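Local structure of phosphorylated carbohydrates phosphatase TM_1254 (Thermotoga maritima msb8, 3KBB) at residues 83-97 with 117-129. The protein removes phosphate from phosphorylated sugars such as erythrose 4-phosphate, fructose 6-phosphate and mannose 6-phosphate, using a divalent metal ion. Sequence-based numbering, arbitrary orientation.
Sequences LKENPGVREALEFVK and RLRRLDLEKYFDV
The Y126 ring carries CB of L93 over one face, 4.3 Å from the ring centroid in a CH-pi contact, and CG of its neighbour K125 over the opposite face, while NH1 of R90 comes in at its edge. The guanidinium of R90, turned 60° from that ring, has CD2 of L123 over one face and turns its N-H edge toward oxygens. NH1 is shared between Y126 OH (3.1 Å) and D122 O (3.0 Å), the latter approached from above the carbonyl plane; NH2 meets L121 O at 2.8 Å. A bend at chi3 (-61°) turns the head so that NE and NH2 also hold E85 side-on, one nitrogen to each carboxylate oxygen. Arginine suits this place because its flat, multi-donor head can bond these carbonyls where helix 111-120 ends in a Schellman motif. Tyrosine adds to its apolar ring a hydroxyl that, with E94 OE2, binds a water. Were R90 an alanine, both carbonyls and the Y126 hydroxyl would probably lose these donors, and E85 its charged mate. L93 sets CD2 against CZ of F127 (3.9 Å), and both side chains touch L103 of strand 102-106. K97 NZ forms a salt bridge to the syn lone pair of D128 OD2 (2.8 Å); NZ also bonds I101 O, and OD2 L103 N. The contact thus joins apolar packing to a salt-bridge network in which E85 and, at longer range from R90, D122 probably offset the closeness of R90 and K125.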
ATOM      1  N   LEU A  83      -3.365   8.720 -10.027  1.00 31.98           N
ATOM      2  CA  LEU A  83      -3.150   7.377  -9.480  1.00 31.54           C
ATOM      3  C   LEU A  83      -3.669   6.361 -10.479  1.00 30.23           C
ATOM      4  O   LEU A  83      -4.806   6.438 -10.893  1.00 30.57           O
ATOM      5  CB  LEU A  83      -3.809   7.198  -8.115  1.00 31.83           C
ATOM      6  CG  LEU A  83      -3.484   5.909  -7.330  1.00 32.65           C
ATOM      7  CD1 LEU A  83      -1.968   5.765  -7.070  1.00 32.04           C
ATOM      8  CD2 LEU A  83      -4.234   5.883  -6.032  1.00 32.85           C
ATOM      9  N   LYS A  84      -2.801   5.440 -10.883  1.00 28.90           N
ATOM     10  CA  LYS A  84      -3.157   4.403 -11.827  1.00 28.34           C
ATOM     11  C   LYS A  84      -2.723   3.068 -11.233  1.00 27.32           C
ATOM     12  O   LYS A  84      -1.833   3.010 -10.389  1.00 27.31           O
ATOM     13  CB  LYS A  84      -2.433   4.629 -13.151  1.00 28.47           C
ATOM     14  CG  LYS A  84      -2.676   5.997 -13.791  1.00 31.30           C
ATOM     15  CD  LYS A  84      -4.125   6.152 -14.237  0.50 31.75           C
ATOM     16  CE  LYS A  84      -4.438   7.607 -14.581  0.50 34.26           C
ATOM     17  NZ  LYS A  84      -5.892   7.874 -14.390  0.50 35.21           N
ATOM     18  N   GLU A  85      -3.326   1.995 -11.701  1.00 25.82           N
ATOM     19  CA  GLU A  85      -2.912   0.673 -11.303  1.00 24.69           C
ATOM     20  C   GLU A  85      -1.478   0.423 -11.790  1.00 24.62           C
ATOM     21  O   GLU A  85      -1.048   0.993 -12.817  1.00 26.00           O
ATOM     22  CB  GLU A  85      -3.868  -0.361 -11.913  1.00 25.26           C
ATOM     23  CG  GLU A  85      -3.776  -0.431 -13.429  1.00 25.63           C
ATOM     24  CD  GLU A  85      -5.040  -0.990 -14.054  1.00 26.54           C
ATOM     25  OE1 GLU A  85      -6.020  -0.240 -14.169  1.00 28.33           O
ATOM     26  OE2 GLU A  85      -5.056  -2.160 -14.463  1.00 30.71           O
ATOM     27  N   ASN A  86      -0.733  -0.410 -11.070  1.00 23.33           N
ATOM     28  CA  ASN A  86       0.603  -0.811 -11.538  1.00 23.78           C
ATOM     29  C   ASN A  86       0.481  -1.758 -12.739  1.00 24.35           C
ATOM     30  O   ASN A  86      -0.454  -2.578 -12.807  1.00 23.66           O
ATOM     31  CB  ASN A  86       1.400  -1.480 -10.434  1.00 23.43           C
ATOM     32  CG  ASN A  86       1.933  -0.482  -9.445  1.00 23.04           C
ATOM     33  OD1 ASN A  86       2.141   0.682  -9.802  1.00 24.10           O
ATOM     34  ND2 ASN A  86       2.210  -0.928  -8.219  1.00 20.21           N
ATOM     35  N   PRO A  87       1.450  -1.672 -13.676  1.00 25.86           N
ATOM     36  CA  PRO A  87       1.371  -2.572 -14.839  1.00 25.74           C
ATOM     37  C   PRO A  87       1.395  -4.046 -14.442  1.00 25.04           C
ATOM     38  O   PRO A  87       2.192  -4.454 -13.581  1.00 25.95           O
ATOM     39  CB  PRO A  87       2.634  -2.210 -15.659  1.00 26.87           C
ATOM     40  CG  PRO A  87       3.555  -1.448 -14.694  1.00 27.75           C
ATOM     41  CD  PRO A  87       2.614  -0.754 -13.739  1.00 27.05           C
ATOM     42  N   GLY A  88       0.536  -4.833 -15.090  1.00 24.23           N
ATOM     43  CA  GLY A  88       0.502  -6.298 -14.922  1.00 23.76           C
ATOM     44  C   GLY A  88      -0.298  -6.772 -13.723  1.00 24.02           C
ATOM     45  O   GLY A  88      -0.590  -7.972 -13.599  1.00 23.78           O
ATOM     46  N   VAL A  89      -0.670  -5.847 -12.835  1.00 23.42           N
ATOM     47  CA  VAL A  89      -1.368  -6.288 -11.627  1.00 24.32           C
ATOM     48  C   VAL A  89      -2.811  -6.786 -11.923  1.00 23.50           C
ATOM     49  O   VAL A  89      -3.260  -7.813 -11.382  1.00 23.03           O
ATOM     50  CB  VAL A  89      -1.314  -5.183 -10.541  1.00 24.99           C
ATOM     51  CG1 VAL A  89      -2.248  -5.512  -9.408  1.00 28.43           C
ATOM     52  CG2 VAL A  89       0.110  -5.044 -10.068  1.00 25.06           C
ATOM     53  N   ARG A  90      -3.525  -6.084 -12.792  1.00 23.46           N
ATOM     54  CA  ARG A  90      -4.859  -6.558 -13.172  1.00 23.53           C
ATOM     55  C   ARG A  90      -4.814  -7.982 -13.734  1.00 23.89           C
ATOM     56  O   ARG A  90      -5.633  -8.824 -13.353  1.00 23.50           O
ATOM     57  CB  ARG A  90      -5.543  -5.565 -14.108  1.00 23.94           C
ATOM     58  CG  ARG A  90      -6.997  -5.885 -14.393  1.00 23.36           C
ATOM     59  CD  ARG A  90      -7.604  -4.844 -15.316  1.00 25.49           C
ATOM     60  NE  ARG A  90      -7.559  -3.510 -14.713  1.00 25.68           N
ATOM     61  CZ  ARG A  90      -8.519  -3.034 -13.912  1.00 24.76           C
ATOM     62  NH1 ARG A  90      -9.581  -3.776 -13.610  1.00 22.69           N
ATOM     63  NH2 ARG A  90      -8.396  -1.826 -13.399  1.00 22.99           N
ATOM     64  N   GLU A  91      -3.818  -8.277 -14.585  1.00 24.74           N
ATOM     65  CA  GLU A  91      -3.697  -9.591 -15.238  1.00 25.87           C
ATOM     66  C   GLU A  91      -3.431 -10.666 -14.178  1.00 24.30           C
ATOM     67  O   GLU A  91      -3.858 -11.823 -14.293  1.00 23.14           O
ATOM     68  CB  GLU A  91      -2.545  -9.560 -16.275  1.00 26.83           C
ATOM     69  CG  GLU A  91      -2.887 -10.241 -17.611  1.00 32.50           C
ATOM     70  CD  GLU A  91      -1.733 -10.264 -18.646  1.00 31.23           C
ATOM     71  OE1 GLU A  91      -0.997  -9.252 -18.768  1.00 37.50           O
ATOM     72  OE2 GLU A  91      -1.597 -11.304 -19.358  1.00 40.66           O
ATOM     73  N   ALA A  92      -2.681 -10.280 -13.151  1.00 22.97           N
ATOM     74  CA  ALA A  92      -2.367 -11.162 -12.053  1.00 21.72           C
ATOM     75  C   ALA A  92      -3.614 -11.461 -11.242  1.00 20.93           C
ATOM     76  O   ALA A  92      -3.850 -12.616 -10.902  1.00 19.39           O
ATOM     77  CB  ALA A  92      -1.308 -10.534 -11.169  1.00 22.42           C
ATOM     78  N   LEU A  93      -4.416 -10.433 -10.946  1.00 20.76           N
ATOM     79  CA  LEU A  93      -5.680 -10.657 -10.214  1.00 20.67           C
ATOM     80  C   LEU A  93      -6.637 -11.525 -11.040  1.00 21.54           C
ATOM     81  O   LEU A  93      -7.256 -12.474 -10.521  1.00 20.96           O
ATOM     82  CB  LEU A  93      -6.350  -9.329  -9.855  1.00 20.98           C
ATOM     83  CG  LEU A  93      -5.536  -8.370  -8.967  1.00 18.83           C
ATOM     84  CD1 LEU A  93      -6.348  -7.104  -8.752  1.00 20.34           C
ATOM     85  CD2 LEU A  93      -5.272  -9.045  -7.666  1.00 21.52           C
ATOM     86  N   GLU A  94      -6.736 -11.193 -12.325  1.00 22.05           N
ATOM     87  CA  GLU A  94      -7.547 -12.014 -13.247  1.00 23.53           C
ATOM     88  C   GLU A  94      -7.080 -13.474 -13.259  1.00 23.33           C
ATOM     89  O   GLU A  94      -7.896 -14.398 -13.245  1.00 23.86           O
ATOM     90  CB  GLU A  94      -7.515 -11.392 -14.641  1.00 23.39           C
ATOM     91  CG  GLU A  94      -8.345 -10.144 -14.773  1.00 27.83           C
ATOM     92  CD  GLU A  94      -8.147  -9.464 -16.109  1.00 33.47           C
ATOM     93  OE1 GLU A  94      -7.174  -9.824 -16.830  1.00 36.07           O
ATOM     94  OE2 GLU A  94      -8.943  -8.549 -16.432  1.00 36.14           O
ATOM     95  N   PHE A  95      -5.765 -13.697 -13.260  1.00 21.87           N
ATOM     96  CA  PHE A  95      -5.249 -15.052 -13.262  1.00 22.00           C
ATOM     97  C   PHE A  95      -5.642 -15.856 -12.015  1.00 21.55           C
ATOM     98  O   PHE A  95      -6.073 -17.019 -12.125  1.00 21.32           O
ATOM     99  CB  PHE A  95      -3.708 -15.064 -13.480  1.00 22.27           C
ATOM    100  CG  PHE A  95      -3.123 -16.451 -13.543  1.00 23.97           C
ATOM    101  CD1 PHE A  95      -3.315 -17.253 -14.680  1.00 24.81           C
ATOM    102  CD2 PHE A  95      -2.399 -16.966 -12.471  1.00 22.73           C
ATOM    103  CE1 PHE A  95      -2.770 -18.550 -14.720  1.00 24.55           C
ATOM    104  CE2 PHE A  95      -1.851 -18.238 -12.494  1.00 24.05           C
ATOM    105  CZ  PHE A  95      -2.052 -19.046 -13.647  1.00 24.68           C
ATOM    106  N   VAL A  96      -5.479 -15.268 -10.821  1.00 20.24           N
ATOM    107  CA  VAL A  96      -5.891 -15.984  -9.603  1.00 20.09           C
ATOM    108  C   VAL A  96      -7.372 -16.381  -9.692  1.00 20.54           C
ATOM    109  O   VAL A  96      -7.732 -17.516  -9.335  1.00 20.81           O
ATOM    110  CB  VAL A  96      -5.683 -15.138  -8.303  1.00 20.47           C
ATOM    111  CG1 VAL A  96      -6.107 -15.940  -7.096  1.00 19.18           C
ATOM    112  CG2 VAL A  96      -4.177 -14.732  -8.205  1.00 20.31           C
ATOM    113  N   LYS A  97      -8.215 -15.462 -10.148  1.00 21.27           N
ATOM    114  CA  LYS A  97      -9.654 -15.774 -10.250  1.00 23.68           C
ATOM    115  C   LYS A  97      -9.886 -16.897 -11.269  1.00 24.33           C
ATOM    116  O   LYS A  97     -10.705 -17.804 -11.035  1.00 23.54           O
ATOM    117  CB  LYS A  97     -10.513 -14.544 -10.552  1.00 25.23           C
ATOM    118  CG  LYS A  97     -10.606 -13.555  -9.355  1.00 25.97           C
ATOM    119  CD  LYS A  97     -10.675 -14.258  -7.972  1.00 27.96           C
ATOM    120  CE  LYS A  97     -11.977 -15.061  -7.711  1.00 31.20           C
ATOM    121  NZ  LYS A  97     -11.884 -15.916  -6.467  1.00 27.69           N
ATOM    122  N   ARG A 117     -10.130   4.467  -3.341  1.00 26.61           N
ATOM    123  CA  ARG A 117      -9.015   4.261  -4.295  0.50 26.43           C
ATOM    124  C   ARG A 117      -9.259   3.061  -5.184  1.00 26.37           C
ATOM    125  O   ARG A 117      -9.148   3.142  -6.406  1.00 26.94           O
ATOM    126  CB  ARG A 117      -7.691   4.049  -3.559  0.50 26.64           C
ATOM    127  CG  ARG A 117      -7.052   5.302  -3.004  0.50 26.93           C
ATOM    128  CD  ARG A 117      -5.674   4.975  -2.444  0.50 25.14           C
ATOM    129  NE  ARG A 117      -5.385   5.806  -1.281  0.50 26.83           N
ATOM    130  CZ  ARG A 117      -4.501   5.522  -0.341  0.50 23.48           C
ATOM    131  NH1 ARG A 117      -3.785   4.396  -0.388  0.50 25.62           N
ATOM    132  NH2 ARG A 117      -4.353   6.371   0.666  0.50 25.71           N
ATOM    133  N   LEU A 118      -9.600   1.936  -4.570  1.00 25.44           N
ATOM    134  CA  LEU A 118      -9.806   0.714  -5.328  1.00 25.93           C
ATOM    135  C   LEU A 118     -10.964   0.877  -6.301  1.00 26.57           C
ATOM    136  O   LEU A 118     -10.934   0.343  -7.410  1.00 28.46           O
ATOM    137  CB  LEU A 118     -10.115  -0.445  -4.385  1.00 25.22           C
ATOM    138  CG  LEU A 118      -8.957  -0.960  -3.532  1.00 24.32           C
ATOM    139  CD1 LEU A 118      -9.533  -1.922  -2.515  1.00 23.96           C
ATOM    140  CD2 LEU A 118      -7.916  -1.641  -4.436  1.00 24.23           C
ATOM    141  N   ARG A 119     -12.021   1.559  -5.860  1.00 28.37           N
ATOM    142  CA  ARG A 119     -13.193   1.765  -6.730  1.00 29.77           C
ATOM    143  C   ARG A 119     -12.849   2.613  -7.952  1.00 28.60           C
ATOM    144  O   ARG A 119     -13.246   2.273  -9.076  1.00 27.50           O
ATOM    145  CB  ARG A 119     -14.374   2.361  -5.959  1.00 30.06           C
ATOM    146  CG  ARG A 119     -15.729   2.211  -6.709  1.00 32.48           C
ATOM    147  CD  ARG A 119     -16.919   2.645  -5.819  1.00 33.48           C
ATOM    148  NE  ARG A 119     -18.229   2.213  -6.337  1.00 39.02           N
ATOM    149  CZ  ARG A 119     -18.747   0.990  -6.170  1.00 40.89           C
ATOM    150  NH1 ARG A 119     -18.067   0.059  -5.512  1.00 42.96           N
ATOM    151  NH2 ARG A 119     -19.938   0.692  -6.673  1.00 42.02           N
ATOM    152  N   ARG A 120     -12.103   3.693  -7.744  1.00 27.67           N
ATOM    153  CA  ARG A 120     -11.671   4.572  -8.828  1.00 29.16           C
ATOM    154  C   ARG A 120     -10.870   3.776  -9.845  1.00 27.68           C
ATOM    155  O   ARG A 120     -10.950   4.048 -11.040  1.00 29.37           O
ATOM    156  CB  ARG A 120     -10.799   5.693  -8.266  1.00 29.15           C
ATOM    157  CG  ARG A 120     -10.781   6.999  -9.049  1.00 33.73           C
ATOM    158  CD  ARG A 120     -10.031   8.103  -8.253  1.00 31.90           C
ATOM    159  NE  ARG A 120     -10.782   8.769  -7.172  0.50 35.41           N
ATOM    160  CZ  ARG A 120     -10.337   8.917  -5.917  0.50 36.84           C
ATOM    161  NH1 ARG A 120      -9.151   8.427  -5.554  0.50 38.04           N
ATOM    162  NH2 ARG A 120     -11.074   9.553  -5.010  0.50 37.01           N
ATOM    163  N   LEU A 121     -10.109   2.779  -9.376  1.00 26.00           N
ATOM    164  CA  LEU A 121      -9.239   2.007 -10.271  1.00 25.95           C
ATOM    165  C   LEU A 121      -9.914   0.737 -10.767  1.00 24.79           C
ATOM    166  O   LEU A 121      -9.319  -0.013 -11.519  1.00 25.88           O
ATOM    167  CB  LEU A 121      -7.894   1.685  -9.598  1.00 25.93           C
ATOM    168  CG  LEU A 121      -7.008   2.885  -9.242  1.00 27.31           C
ATOM    169  CD1 LEU A 121      -5.746   2.382  -8.563  1.00 28.68           C
ATOM    170  CD2 LEU A 121      -6.671   3.715 -10.470  1.00 29.99           C
ATOM    171  N   ASP A 122     -11.160   0.522 -10.354  1.00 23.88           N
ATOM    172  CA  ASP A 122     -11.909  -0.690 -10.701  1.00 24.05           C
ATOM    173  C   ASP A 122     -11.147  -1.993 -10.374  1.00 24.06           C
ATOM    174  O   ASP A 122     -11.093  -2.912 -11.188  1.00 22.94           O
ATOM    175  CB  ASP A 122     -12.342  -0.666 -12.186  1.00 25.36           C
ATOM    176  CG  ASP A 122     -13.340  -1.741 -12.512  1.00 25.89           C
ATOM    177  OD1 ASP A 122     -14.161  -2.087 -11.638  1.00 28.37           O
ATOM    178  OD2 ASP A 122     -13.291  -2.290 -13.638  1.00 32.42           O
ATOM    179  N   LEU A 123     -10.536  -2.044  -9.187  1.00 22.84           N
ATOM    180  CA  LEU A 123      -9.794  -3.242  -8.722  1.00 23.40           C
ATOM    181  C   LEU A 123     -10.538  -3.909  -7.582  1.00 22.89           C
ATOM    182  O   LEU A 123     -10.223  -5.022  -7.190  1.00 23.62           O
ATOM    183  CB  LEU A 123      -8.370  -2.867  -8.272  1.00 23.10           C
ATOM    184  CG  LEU A 123      -7.371  -2.287  -9.280  1.00 24.23           C
ATOM    185  CD1 LEU A 123      -6.040  -1.869  -8.577  1.00 25.77           C
ATOM    186  CD2 LEU A 123      -7.104  -3.272 -10.376  1.00 24.16           C
ATOM    187  N   GLU A 124     -11.582  -3.239  -7.079  1.00 22.77           N
ATOM    188  CA  GLU A 124     -12.323  -3.754  -5.949  0.50 22.96           C
ATOM    189  C   GLU A 124     -13.087  -5.045  -6.270  1.00 22.31           C
ATOM    190  O   GLU A 124     -13.202  -5.938  -5.450  1.00 22.55           O
ATOM    191  CB  GLU A 124     -13.276  -2.667  -5.500  0.50 23.57           C
ATOM    192  CG  GLU A 124     -13.636  -2.697  -4.070  0.50 23.38           C
ATOM    193  CD  GLU A 124     -14.622  -1.618  -3.803  0.50 24.14           C
ATOM    194  OE1 GLU A 124     -14.191  -0.443  -3.771  0.50 24.62           O
ATOM    195  OE2 GLU A 124     -15.828  -1.950  -3.687  0.50 25.42           O
ATOM    196  N   LYS A 125     -13.586  -5.162  -7.497  1.00 22.17           N
ATOM    197  CA  LYS A 125     -14.393  -6.311  -7.881  1.00 23.23           C
ATOM    198  C   LYS A 125     -13.711  -7.688  -7.830  1.00 23.31           C
ATOM    199  O   LYS A 125     -14.384  -8.741  -7.759  1.00 24.37           O
ATOM    200  CB  LYS A 125     -14.936  -6.065  -9.294  1.00 23.26           C
ATOM    201  CG  LYS A 125     -13.841  -5.945 -10.345  1.00 24.20           C
ATOM    202  CD  LYS A 125     -14.408  -5.672 -11.739  1.00 24.85           C
ATOM    203  CE  LYS A 125     -13.269  -5.605 -12.710  1.00 26.90           C
ATOM    204  NZ  LYS A 125     -13.647  -5.069 -14.051  1.00 27.02           N
ATOM    205  N   TYR A 126     -12.379  -7.721  -7.855  1.00 20.99           N
ATOM    206  CA  TYR A 126     -11.681  -9.009  -7.797  1.00 21.22           C
ATOM    207  C   TYR A 126     -11.659  -9.766  -6.473  1.00 20.94           C
ATOM    208  O   TYR A 126     -11.464 -11.007  -6.424  1.00 21.23           O
ATOM    209  CB  TYR A 126     -10.240  -8.859  -8.318  1.00 21.14           C
ATOM    210  CG  TYR A 126     -10.185  -8.299  -9.700  1.00 21.52           C
ATOM    211  CD1 TYR A 126     -10.473  -9.117 -10.795  1.00 20.94           C
ATOM    212  CD2 TYR A 126      -9.907  -6.953  -9.919  1.00 21.91           C
ATOM    213  CE1 TYR A 126     -10.440  -8.600 -12.074  1.00 22.97           C
ATOM    214  CE2 TYR A 126      -9.878  -6.418 -11.238  1.00 21.48           C
ATOM    215  CZ  TYR A 126     -10.146  -7.283 -12.294  1.00 24.31           C
ATOM    216  OH  TYR A 126     -10.127  -6.818 -13.585  1.00 24.82           O
ATOM    217  N   PHE A 127     -11.751  -9.028  -5.378  1.00 18.63           N
ATOM    218  CA  PHE A 127     -11.446  -9.610  -4.088  1.00 18.64           C
ATOM    219  C   PHE A 127     -12.609 -10.309  -3.423  1.00 19.57           C
ATOM    220  O   PHE A 127     -13.734  -9.813  -3.460  1.00 20.72           O
ATOM    221  CB  PHE A 127     -10.872  -8.506  -3.200  1.00 18.22           C
ATOM    222  CG  PHE A 127      -9.526  -8.025  -3.697  1.00 15.00           C
ATOM    223  CD1 PHE A 127      -8.399  -8.788  -3.433  1.00 17.72           C
ATOM    224  CD2 PHE A 127      -9.429  -6.910  -4.492  1.00 15.11           C
ATOM    225  CE1 PHE A 127      -7.169  -8.411  -3.917  1.00 18.92           C
ATOM    226  CE2 PHE A 127      -8.202  -6.469  -4.970  1.00 18.54           C
ATOM    227  CZ  PHE A 127      -7.053  -7.260  -4.709  1.00 17.65           C
ATOM    228  N   ASP A 128     -12.312 -11.441  -2.807  1.00 19.28           N
ATOM    229  CA  ASP A 128     -13.231 -12.208  -1.998  1.00 19.09           C
ATOM    230  C   ASP A 128     -13.203 -11.730  -0.544  1.00 19.94           C
ATOM    231  O   ASP A 128     -14.236 -11.701   0.153  1.00 20.45           O
ATOM    232  CB  ASP A 128     -12.774 -13.647  -2.063  1.00 18.96           C
ATOM    233  CG  ASP A 128     -12.811 -14.189  -3.502  1.00 22.75           C
ATOM    234  OD1 ASP A 128     -13.916 -14.236  -4.093  1.00 24.61           O
ATOM    235  OD2 ASP A 128     -11.743 -14.537  -4.068  1.00 23.72           O
ATOM    236  N   VAL A 129     -12.010 -11.369  -0.088  1.00 18.57           N
ATOM    237  CA  VAL A 129     -11.816 -10.950   1.298  1.00 19.15           C
ATOM    238  C   VAL A 129     -10.989  -9.679   1.271  1.00 18.85           C
ATOM    239  O   VAL A 129      -9.965  -9.610   0.563  1.00 18.47           O
ATOM    240  CB  VAL A 129     -11.091 -12.060   2.101  1.00 18.68           C
ATOM    241  CG1 VAL A 129     -10.470 -11.531   3.399  1.00 19.42           C
ATOM    242  CG2 VAL A 129     -12.040 -13.256   2.379  1.00 20.63           C
TER
HETATM  243  O   HOH W   1     -11.381  -8.202 -15.318  1.00 48.85           O